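Local coordinates for protein Polyphosphate:AMP phosphotransferase (Pseudomonas aeruginosa PAO1, PDB 3CZP) that transfers a phosphate from inorganic polyphosphate to AMP to make ADP, with magnesium as cofactor, and uses GMP less efficiently, at residues 13-18 and 217-222; 61-66 and 223-228; 148-153 and 227-232. All coordinates share one frame; numbering follows the deposited sequence.

Interaction 1 of 3, residues 13-18 and 217-222; sequences IDKDTY and DERYRA
I13 and D217 join the start of helix 15-39 to the start of helix 218-238. D217 is the N-cap of the second helix, and its capping oxygen also serves the other segment. D217 OD2 accepts from Y220 N, the capping bond, at 2.9 Å. The same OD2 accepts from I13 N at 3.0 Å. The two N-H groups come from opposite faces of the carboxylate plane, both well out of it. With chi1 at -170° the carboxylate of D217 swings away from its own N, back over the first turn of its helix and toward I13.

R219 buries the most surface in the contact; its side chain runs across Y18 at about a right angle. Its CG sits over one face of the Y18 ring, 3.8 Å from the centroid, a CH-pi contact. Farther out, the guanidinium lies with one face against CB of K15. The planes of the Y18 ring and the guanidinium are 69° apart, so they do not stack. I13 packs its CD1 against the backbone and ring of Y220, 3.7 Å from Y220 CA.

Helix 15-39 is capped as well: D14 OD2 accepts from T17 N. On the inner side, Y18 and A222 both rest on W66 of helix 56-66. The ring of Y220 stacks with that of H11. The outer side is at the protein surface, far from the centre of the chain. There a water bridges the two segments: it donates to I13 O and to D217 OD1, and accepts from R219 NH2 at 2.8 Å, lying in the guanidinium plane at its edge.

Interaction 2 of 3, residues 61-66 and 223-228; sequences KLLNEW and LTVGRI
W66 and L63 of helix 56-66 pack on V225, on G226 and on the backbone of L223 in helix 218-238. The short axes come within 10.9 Å and cross at -55°. No hydrogen bond links the two segments, and the contact is van der Waals packing, part of it against the backbone.

The close part is at the indole of W66. Its six-membered ring comes edge-on to the other helix, with CH2 4.0 Å from L223 N. CZ3 of W66 points at G226 CA, which also lies near the ring plane. G226 has no side chain, and this lets the indole edge come up to the helix backbone. The CB bond of W66 already points toward helix 218-238, and a chi1 of -70° carries the benzo edge onward to G226. One face of the indole is covered from its own helix by L62, whose CG is 3.6 Å above the ring plane.

The packing is looser at L63. Its CD1 meets CG1 of V225 at 4.3 Å, and its CD2 is 4.4 Å from G226 CA. All five residues that touch are buried. By contrast, K61 and E65 turn toward the second subunit, where K61 packs on L324 of that subunit. R227 is exposed on the far side of its helix and hydrogen-bonds a glycerol, probably from the crystallisation liquor.

Helix 15-39 adjoins both partners: W66 touches Y18 and V22, and L223 touches L25. Toward the sheet, V225 packs on F152 and F154 of strand 148-155.

Interaction 3 of 3, residues 148-153 and 227-232; sequences LLFKFW and RILLEG
L229 sets its CD2 methyl over the face of the F150 ring, 3.5 Å from the centroid and 10° off the normal, a CH-pi contact. The same CD2 lies at the edge of the F152 ring, near its plane, 3.8 Å from F152 CE2. One leucine branch therefore meets one phenylalanine by its face and the next by its edge. A chi1 of -76° brings the end of L229 in against the strand.

I228 meets the F152 ring farther round, at CE1 and CZ, with CG2 3.7 Å from F152 CE1. The two side chains run alongside each other, pointing opposite ways.

This is helix-on-sheet packing in a P-loop NTPase-type fold. Segment 227-232 of helix 218-238 runs nearly antiparallel to 148-153 of the strand, 163° between their directions. The strand lies between strands 44-50 and 210-214 of the parallel sheet, which also meet the helix: L229 touches I46, and I228 touches Y211.

F150 also points its ring edge at G232, with CZ 3.8 Å from G232 CA. The missing side chain there leaves the ring its place. Next to it, L148 CD2 rests 3.8 Å from G232 O.

Overall arrangement
All three contacts use helix 218-238, taken in order from its start. Interaction 1 holds its first turn to the start of helix 15-39. Interaction 2 sets its next turns on helix 56-66, and interaction 3, which shares R227 and I228 with interaction 2, packs the following turn on strand 148-155. The centres of interactions 1 and 2 are about 11 Å apart, those of 2 and 3 about 10 Å, and those of 1 and 3 about 18 Å. The partner segments come at 13-18, 61-66 and 148-153, so one late helix gathers early and middle parts of the first PPK2 domain. That domain seems to be catalytically inactive and might serve dimerization.

Interaction 1 of 3, residues 13-18 and 217-222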
loop_
_atom_site.group_PDB
_atom_site.type_symbol
_atom_site.label_atom_id
_atom_site.label_comp_id
_atom_site.label_asym_id
_atom_site.label_seq_id
_atom_site.Cartn_x
_atom_site.Cartn_y
_atom_site.Cartn_z
ATOM N N ILE A 13 -3.598 -31.866 29.153
ATOM C CA ILE A 13 -3.657 -32.993 28.225
ATOM C C ILE A 13 -2.314 -33.697 28.304
ATOM O O ILE A 13 -1.259 -33.062 28.262
ATOM C CB ILE A 13 -3.973 -32.569 26.780
ATOM C CG1 ILE A 13 -5.383 -31.983 26.706
ATOM C CG2 ILE A 13 -3.842 -33.746 25.803
ATOM C CD1 ILE A 13 -5.729 -31.420 25.335
ATOM N N ASP A 14 -2.368 -35.017 28.438
ATOM C CA ASP A 14 -1.162 -35.842 28.585
ATOM C C ASP A 14 -0.367 -35.889 27.291
ATOM O O ASP A 14 -0.913 -35.743 26.209
ATOM C CB ASP A 14 -1.504 -37.266 29.092
ATOM C CG ASP A 14 -2.009 -38.160 28.004
ATOM O OD1 ASP A 14 -3.246 -38.306 27.855
ATOM O OD2 ASP A 14 -1.169 -38.681 27.256
ATOM N N LYS A 15 0.936 -36.099 27.429
ATOM C CA LYS A 15 1.853 -36.098 26.286
ATOM C C LYS A 15 1.449 -37.038 25.121
ATOM O O LYS A 15 1.522 -36.670 23.982
ATOM C CB LYS A 15 3.273 -36.389 26.766
ATOM C CG LYS A 15 4.283 -36.460 25.644
ATOM C CD LYS A 15 5.704 -36.834 26.144
ATOM C CE LYS A 15 6.493 -37.673 25.073
ATOM N NZ LYS A 15 6.245 -39.203 25.115
ATOM N N ASP A 16 1.036 -38.256 25.419
ATOM C CA ASP A 16 0.752 -39.238 24.388
ATOM C C ASP A 16 -0.569 -38.947 23.642
ATOM O O ASP A 16 -0.636 -39.085 22.434
ATOM C CB ASP A 16 0.797 -40.605 25.006
ATOM C CG ASP A 16 2.170 -40.900 25.611
ATOM O OD1 ASP A 16 3.103 -41.187 24.826
ATOM O OD2 ASP A 16 2.323 -40.795 26.846
ATOM N N THR A 17 -1.608 -38.546 24.359
ATOM C CA THR A 17 -2.884 -38.157 23.754
ATOM C C THR A 17 -2.655 -36.920 22.843
ATOM O O THR A 17 -3.209 -36.841 21.751
ATOM C CB THR A 17 -3.926 -37.791 24.896
ATOM O OG1 THR A 17 -4.235 -38.933 25.669
ATOM C CG2 THR A 17 -5.239 -37.185 24.370
ATOM N N TYR A 18 -1.862 -35.960 23.327
ATOM C CA TYR A 18 -1.505 -34.749 22.611
ATOM C C TYR A 18 -0.768 -35.057 21.292
ATOM O O TYR A 18 -1.145 -34.547 20.243
ATOM C CB TYR A 18 -0.580 -33.885 23.488
ATOM C CG TYR A 18 0.038 -32.649 22.827
ATOM C CD1 TYR A 18 -0.717 -31.479 22.607
ATOM C CD2 TYR A 18 1.368 -32.648 22.450
ATOM C CE1 TYR A 18 -0.131 -30.322 22.032
ATOM C CE2 TYR A 18 1.970 -31.527 21.845
ATOM C CZ TYR A 18 1.230 -30.365 21.677
ATOM O OH TYR A 18 1.816 -29.279 21.087
ATOM N N ASP A 217 -1.378 -25.282 31.010
ATOM C CA ASP A 217 -0.861 -26.441 30.308
ATOM C C ASP A 217 -0.579 -26.177 28.810
ATOM O O ASP A 217 -1.487 -25.936 28.022
ATOM C CB ASP A 217 -1.769 -27.662 30.527
ATOM C CG ASP A 217 -1.146 -28.937 30.008
ATOM O OD1 ASP A 217 -0.095 -29.363 30.530
ATOM O OD2 ASP A 217 -1.719 -29.562 29.095
ATOM N N GLU A 218 0.703 -26.269 28.430
ATOM C CA GLU A 218 1.156 -26.017 27.059
ATOM C C GLU A 218 0.398 -26.912 26.070
ATOM O O GLU A 218 -0.096 -26.458 25.029
ATOM C CB GLU A 218 2.624 -26.371 26.907
ATOM C CG GLU A 218 3.648 -25.421 27.407
ATOM C CD GLU A 218 5.074 -25.979 27.119
ATOM O OE1 GLU A 218 5.346 -27.186 27.364
ATOM O OE2 GLU A 218 5.914 -25.223 26.591
ATOM N N ARG A 219 0.321 -28.199 26.398
ATOM C CA ARG A 219 -0.387 -29.169 25.554
ATOM C C ARG A 219 -1.868 -28.860 25.403
ATOM O O ARG A 219 -2.388 -28.777 24.308
ATOM C CB ARG A 219 -0.209 -30.582 26.101
ATOM C CG ARG A 219 1.208 -31.036 25.988
ATOM C CD ARG A 219 1.397 -32.410 26.375
ATOM N NE ARG A 219 2.824 -32.597 26.529
ATOM C CZ ARG A 219 3.479 -32.674 27.688
ATOM N NH1 ARG A 219 4.800 -32.845 27.656
ATOM N NH2 ARG A 219 2.850 -32.610 28.859
ATOM N N TYR A 220 -2.563 -28.670 26.503
ATOM C CA TYR A 220 -3.972 -28.301 26.419
ATOM C C TYR A 220 -4.230 -26.984 25.632
ATOM O O TYR A 220 -5.170 -26.907 24.858
ATOM C CB TYR A 220 -4.539 -28.123 27.813
ATOM C CG TYR A 220 -5.916 -27.538 27.822
ATOM C CD1 TYR A 220 -7.026 -28.335 27.610
ATOM C CD2 TYR A 220 -6.105 -26.186 28.014
ATOM C CE1 TYR A 220 -8.285 -27.808 27.598
ATOM C CE2 TYR A 220 -7.372 -25.639 27.994
ATOM C CZ TYR A 220 -8.470 -26.470 27.831
ATOM O OH TYR A 220 -9.730 -25.913 27.789
ATOM N N ARG A 221 -3.441 -25.956 25.907
ATOM C CA ARG A 221 -3.687 -24.649 25.329
ATOM C C ARG A 221 -3.487 -24.648 23.805
ATOM O O ARG A 221 -4.310 -24.088 23.075
ATOM C CB ARG A 221 -2.845 -23.561 26.035
ATOM C CG ARG A 221 -1.390 -23.482 25.606
ATOM C CD ARG A 221 -0.615 -22.520 26.511
ATOM N NE ARG A 221 0.795 -22.500 26.181
ATOM C CZ ARG A 221 1.784 -22.124 26.999
ATOM N NH1 ARG A 221 1.546 -21.731 28.240
ATOM N NH2 ARG A 221 3.042 -22.101 26.548
ATOM N N ALA A 222 -2.416 -25.296 23.316
ATOM C CA ALA A 222 -2.149 -25.329 21.879
ATOM C C ALA A 222 -3.131 -26.161 21.125
ATOM O O ALA A 222 -3.609 -25.744 20.083
ATOM C CB ALA A 222 -0.750 -25.837 21.567
HETATM O O HOH W 1 0.315 -32.165 30.050
#

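Interaction 2 of 3, residues 61-66 and 223-228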
loop_
_atom_site.group_PDB
_atom_site.type_symbol
_atom_site.label_atom_id
_atom_site.label_comp_id
_atom_site.label_asym_id
_atom_site.label_seq_id
_atom_site.Cartn_x
_atom_site.Cartn_y
_atom_site.Cartn_z
ATOM N N LYS A 61 3.482 -19.248 17.702
ATOM C CA LYS A 61 4.653 -19.836 17.065
ATOM C C LYS A 61 4.390 -21.280 16.606
ATOM O O LYS A 61 4.814 -21.704 15.484
ATOM C CB LYS A 61 5.872 -19.813 17.992
ATOM C CG LYS A 61 7.019 -20.552 17.327
ATOM C CD LYS A 61 8.322 -20.393 18.010
ATOM C CE LYS A 61 9.407 -21.214 17.139
ATOM N NZ LYS A 61 10.654 -20.959 17.841
ATOM N N LEU A 62 3.727 -22.027 17.492
ATOM C CA LEU A 62 3.449 -23.423 17.249
ATOM C C LEU A 62 2.485 -23.539 16.077
ATOM O O LEU A 62 2.716 -24.362 15.234
ATOM C CB LEU A 62 2.919 -24.114 18.503
ATOM C CG LEU A 62 2.998 -25.633 18.605
ATOM C CD1 LEU A 62 4.320 -26.224 18.211
ATOM C CD2 LEU A 62 2.640 -25.975 19.980
ATOM N N LEU A 63 1.479 -22.677 15.991
ATOM C CA LEU A 63 0.570 -22.635 14.826
ATOM C C LEU A 63 1.284 -22.448 13.490
ATOM O O LEU A 63 0.829 -22.961 12.488
ATOM C CB LEU A 63 -0.467 -21.502 14.965
ATOM C CG LEU A 63 -1.523 -21.644 16.079
ATOM C CD1 LEU A 63 -2.388 -20.398 16.078
ATOM C CD2 LEU A 63 -2.331 -22.979 16.073
ATOM N N ASN A 64 2.388 -21.715 13.513
ATOM C CA ASN A 64 3.235 -21.466 12.327
ATOM C C ASN A 64 4.211 -22.567 12.037
ATOM O O ASN A 64 4.948 -22.499 11.051
ATOM C CB ASN A 64 3.935 -20.141 12.515
ATOM C CG ASN A 64 3.033 -18.964 12.180
ATOM O OD1 ASN A 64 2.963 -18.587 11.011
ATOM N ND2 ASN A 64 2.309 -18.380 13.208
ATOM N N GLU A 65 4.217 -23.590 12.897
ATOM C CA GLU A 65 4.927 -24.841 12.643
ATOM C C GLU A 65 3.966 -25.871 12.147
ATOM O O GLU A 65 4.252 -26.567 11.200
ATOM C CB GLU A 65 5.618 -25.347 13.906
ATOM C CG GLU A 65 6.439 -26.606 13.611
ATOM C CD GLU A 65 7.238 -27.054 14.828
ATOM O OE1 GLU A 65 7.398 -26.196 15.720
ATOM O OE2 GLU A 65 7.679 -28.249 14.834
ATOM N N TRP A 66 2.779 -25.889 12.729
ATOM C CA TRP A 66 1.700 -26.781 12.305
ATOM C C TRP A 66 1.158 -26.424 10.945
ATOM O O TRP A 66 0.885 -27.311 10.133
ATOM C CB TRP A 66 0.547 -26.731 13.311
ATOM C CG TRP A 66 0.890 -27.387 14.650
ATOM C CD1 TRP A 66 2.006 -28.074 14.955
ATOM C CD2 TRP A 66 0.086 -27.374 15.830
ATOM N NE1 TRP A 66 1.957 -28.527 16.250
ATOM C CE2 TRP A 66 0.790 -28.094 16.825
ATOM C CE3 TRP A 66 -1.161 -26.823 16.149
ATOM C CZ2 TRP A 66 0.273 -28.303 18.116
ATOM C CZ3 TRP A 66 -1.669 -27.024 17.431
ATOM C CH2 TRP A 66 -0.945 -27.751 18.408
ATOM N N LEU A 223 -3.369 -27.374 21.614
ATOM C CA LEU A 223 -4.340 -28.250 21.009
ATOM C C LEU A 223 -5.743 -27.664 20.984
ATOM O O LEU A 223 -6.468 -27.869 20.027
ATOM C CB LEU A 223 -4.353 -29.612 21.718
ATOM C CG LEU A 223 -4.876 -30.810 20.909
ATOM C CD1 LEU A 223 -4.169 -30.987 19.608
ATOM C CD2 LEU A 223 -4.787 -32.109 21.726
ATOM N N THR A 224 -6.140 -27.021 22.089
ATOM C CA THR A 224 -7.477 -26.419 22.197
ATOM C C THR A 224 -7.739 -25.309 21.147
ATOM O O THR A 224 -8.732 -25.350 20.368
ATOM C CB THR A 224 -7.790 -25.984 23.630
ATOM O OG1 THR A 224 -7.783 -27.144 24.451
ATOM C CG2 THR A 224 -9.173 -25.277 23.737
ATOM N N VAL A 225 -6.796 -24.391 21.059
ATOM C CA VAL A 225 -6.794 -23.312 20.039
ATOM C C VAL A 225 -6.792 -23.884 18.608
ATOM O O VAL A 225 -7.579 -23.451 17.742
ATOM C CB VAL A 225 -5.565 -22.372 20.210
ATOM C CG1 VAL A 225 -5.369 -21.410 18.950
ATOM C CG2 VAL A 225 -5.644 -21.555 21.495
ATOM N N GLY A 226 -5.917 -24.865 18.351
ATOM C CA GLY A 226 -5.835 -25.490 17.020
ATOM C C GLY A 226 -7.110 -26.194 16.610
ATOM O O GLY A 226 -7.523 -26.122 15.449
ATOM N N ARG A 227 -7.729 -26.891 17.561
ATOM C CA ARG A 227 -9.034 -27.551 17.343
ATOM C C ARG A 227 -10.121 -26.532 17.039
ATOM O O ARG A 227 -10.960 -26.747 16.172
ATOM C CB ARG A 227 -9.445 -28.341 18.587
ATOM C CG ARG A 227 -8.643 -29.628 18.768
ATOM C CD ARG A 227 -8.964 -30.268 20.100
ATOM N NE ARG A 227 -8.602 -31.662 20.047
ATOM C CZ ARG A 227 -8.419 -32.418 21.112
ATOM N NH1 ARG A 227 -8.569 -31.915 22.317
ATOM N NH2 ARG A 227 -8.090 -33.680 20.941
ATOM N N ILE A 228 -10.127 -25.439 17.803
ATOM C CA ILE A 228 -11.128 -24.370 17.584
ATOM C C ILE A 228 -10.958 -23.763 16.168
ATOM O O ILE A 228 -11.944 -23.556 15.435
ATOM C CB ILE A 228 -11.071 -23.294 18.695
ATOM C CG1 ILE A 228 -11.593 -23.869 20.045
ATOM C CG2 ILE A 228 -11.890 -22.020 18.326
ATOM C CD1 ILE A 228 -11.118 -23.027 21.291
#

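Interaction 3 of 3, residues 148-153 and 227-232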
loop_
_atom_site.group_PDB
_atom_site.type_symbol
_atom_site.label_atom_id
_atom_site.label_comp_id
_atom_site.label_asym_id
_atom_site.label_seq_id
_atom_site.Cartn_x
_atom_site.Cartn_y
_atom_site.Cartn_z
ATOM N N LEU A 148 -13.821 -14.461 8.671
ATOM C CA LEU A 148 -13.815 -15.416 9.754
ATOM C C LEU A 148 -12.869 -14.950 10.861
ATOM O O LEU A 148 -11.659 -14.954 10.715
ATOM C CB LEU A 148 -13.414 -16.806 9.234
ATOM C CG LEU A 148 -13.389 -17.957 10.242
ATOM C CD1 LEU A 148 -14.792 -18.280 10.774
ATOM C CD2 LEU A 148 -12.674 -19.203 9.625
ATOM N N LEU A 149 -13.472 -14.583 11.991
ATOM C CA LEU A 149 -12.816 -13.870 13.054
ATOM C C LEU A 149 -12.800 -14.710 14.312
ATOM O O LEU A 149 -13.849 -15.044 14.905
ATOM C CB LEU A 149 -13.553 -12.563 13.339
ATOM C CG LEU A 149 -13.016 -11.782 14.553
ATOM C CD1 LEU A 149 -11.548 -11.373 14.360
ATOM C CD2 LEU A 149 -13.836 -10.549 14.795
ATOM N N PHE A 150 -11.617 -15.094 14.716
ATOM C CA PHE A 150 -11.404 -15.798 15.972
ATOM C C PHE A 150 -10.816 -14.832 17.003
ATOM O O PHE A 150 -9.905 -14.067 16.669
ATOM C CB PHE A 150 -10.381 -16.919 15.755
ATOM C CG PHE A 150 -10.850 -18.018 14.850
ATOM C CD1 PHE A 150 -11.528 -19.142 15.381
ATOM C CD2 PHE A 150 -10.546 -18.001 13.488
ATOM C CE1 PHE A 150 -11.909 -20.179 14.548
ATOM C CE2 PHE A 150 -10.961 -19.020 12.671
ATOM C CZ PHE A 150 -11.644 -20.102 13.194
ATOM N N LYS A 151 -11.267 -14.890 18.265
ATOM C CA LYS A 151 -10.615 -14.143 19.353
ATOM C C LYS A 151 -10.249 -15.092 20.536
ATOM O O LYS A 151 -11.110 -15.719 21.139
ATOM C CB LYS A 151 -11.496 -13.000 19.839
ATOM C CG LYS A 151 -12.090 -12.149 18.732
ATOM C CD LYS A 151 -12.817 -11.009 19.288
ATOM C CE LYS A 151 -14.325 -11.214 19.232
ATOM N NZ LYS A 151 -14.837 -10.111 19.892
ATOM N N PHE A 152 -8.971 -15.138 20.885
ATOM C CA PHE A 152 -8.521 -16.026 21.911
ATOM C C PHE A 152 -7.987 -15.218 23.046
ATOM O O PHE A 152 -7.116 -14.342 22.870
ATOM C CB PHE A 152 -7.462 -17.029 21.412
ATOM C CG PHE A 152 -7.956 -17.987 20.404
ATOM C CD1 PHE A 152 -8.685 -19.111 20.765
ATOM C CD2 PHE A 152 -7.656 -17.800 19.058
ATOM C CE1 PHE A 152 -9.120 -19.998 19.782
ATOM C CE2 PHE A 152 -8.054 -18.711 18.087
ATOM C CZ PHE A 152 -8.790 -19.772 18.432
ATOM N N TRP A 153 -8.507 -15.533 24.217
ATOM C CA TRP A 153 -8.020 -15.020 25.471
ATOM C C TRP A 153 -7.323 -16.136 26.251
ATOM O O TRP A 153 -7.957 -17.049 26.757
ATOM C CB TRP A 153 -9.190 -14.445 26.293
ATOM C CG TRP A 153 -8.782 -13.959 27.686
ATOM C CD1 TRP A 153 -8.493 -14.720 28.754
ATOM C CD2 TRP A 153 -8.636 -12.611 28.106
ATOM N NE1 TRP A 153 -8.127 -13.938 29.822
ATOM C CE2 TRP A 153 -8.225 -12.631 29.443
ATOM C CE3 TRP A 153 -8.796 -11.379 27.475
ATOM C CZ2 TRP A 153 -8.041 -11.478 30.172
ATOM C CZ3 TRP A 153 -8.578 -10.226 28.212
ATOM C CH2 TRP A 153 -8.216 -10.285 29.521
ATOM N N ARG A 227 -7.729 -26.891 17.561
ATOM C CA ARG A 227 -9.034 -27.551 17.343
ATOM C C ARG A 227 -10.121 -26.532 17.039
ATOM O O ARG A 227 -10.960 -26.747 16.172
ATOM C CB ARG A 227 -9.445 -28.341 18.587
ATOM C CG ARG A 227 -8.643 -29.628 18.768
ATOM C CD ARG A 227 -8.964 -30.268 20.100
ATOM N NE ARG A 227 -8.602 -31.662 20.047
ATOM C CZ ARG A 227 -8.419 -32.418 21.112
ATOM N NH1 ARG A 227 -8.569 -31.915 22.317
ATOM N NH2 ARG A 227 -8.090 -33.680 20.941
ATOM N N ILE A 228 -10.127 -25.439 17.803
ATOM C CA ILE A 228 -11.128 -24.370 17.584
ATOM C C ILE A 228 -10.958 -23.763 16.168
ATOM O O ILE A 228 -11.944 -23.556 15.435
ATOM C CB ILE A 228 -11.071 -23.294 18.695
ATOM C CG1 ILE A 228 -11.593 -23.869 20.045
ATOM C CG2 ILE A 228 -11.890 -22.020 18.326
ATOM C CD1 ILE A 228 -11.118 -23.027 21.291
ATOM N N LEU A 229 -9.715 -23.456 15.799
ATOM C CA LEU A 229 -9.413 -22.956 14.470
ATOM C C LEU A 229 -9.877 -23.932 13.347
ATOM O O LEU A 229 -10.500 -23.505 12.375
ATOM C CB LEU A 229 -7.923 -22.725 14.326
ATOM C CG LEU A 229 -7.292 -21.505 14.977
ATOM C CD1 LEU A 229 -5.806 -21.577 14.590
ATOM C CD2 LEU A 229 -7.953 -20.140 14.539
ATOM N N LEU A 230 -9.534 -25.226 13.477
ATOM C CA LEU A 230 -9.927 -26.204 12.473
ATOM C C LEU A 230 -11.413 -26.265 12.315
ATOM O O LEU A 230 -11.933 -26.247 11.206
ATOM C CB LEU A 230 -9.367 -27.628 12.787
ATOM C CG LEU A 230 -9.701 -28.660 11.734
ATOM C CD1 LEU A 230 -8.902 -28.400 10.419
ATOM C CD2 LEU A 230 -9.480 -30.086 12.325
ATOM N N GLU A 231 -12.118 -26.349 13.432
ATOM C CA GLU A 231 -13.572 -26.453 13.408
ATOM C C GLU A 231 -14.196 -25.274 12.719
ATOM O O GLU A 231 -15.077 -25.431 11.844
ATOM C CB GLU A 231 -14.113 -26.548 14.835
ATOM C CG GLU A 231 -15.570 -26.906 14.914
ATOM C CD GLU A 231 -16.035 -27.165 16.358
ATOM O OE1 GLU A 231 -15.175 -27.444 17.261
ATOM O OE2 GLU A 231 -17.271 -27.110 16.584
ATOM N N GLY A 232 -13.760 -24.087 13.124
ATOM C CA GLY A 232 -14.277 -22.829 12.572
ATOM C C GLY A 232 -13.966 -22.688 11.089
ATOM O O GLY A 232 -14.809 -22.285 10.322
#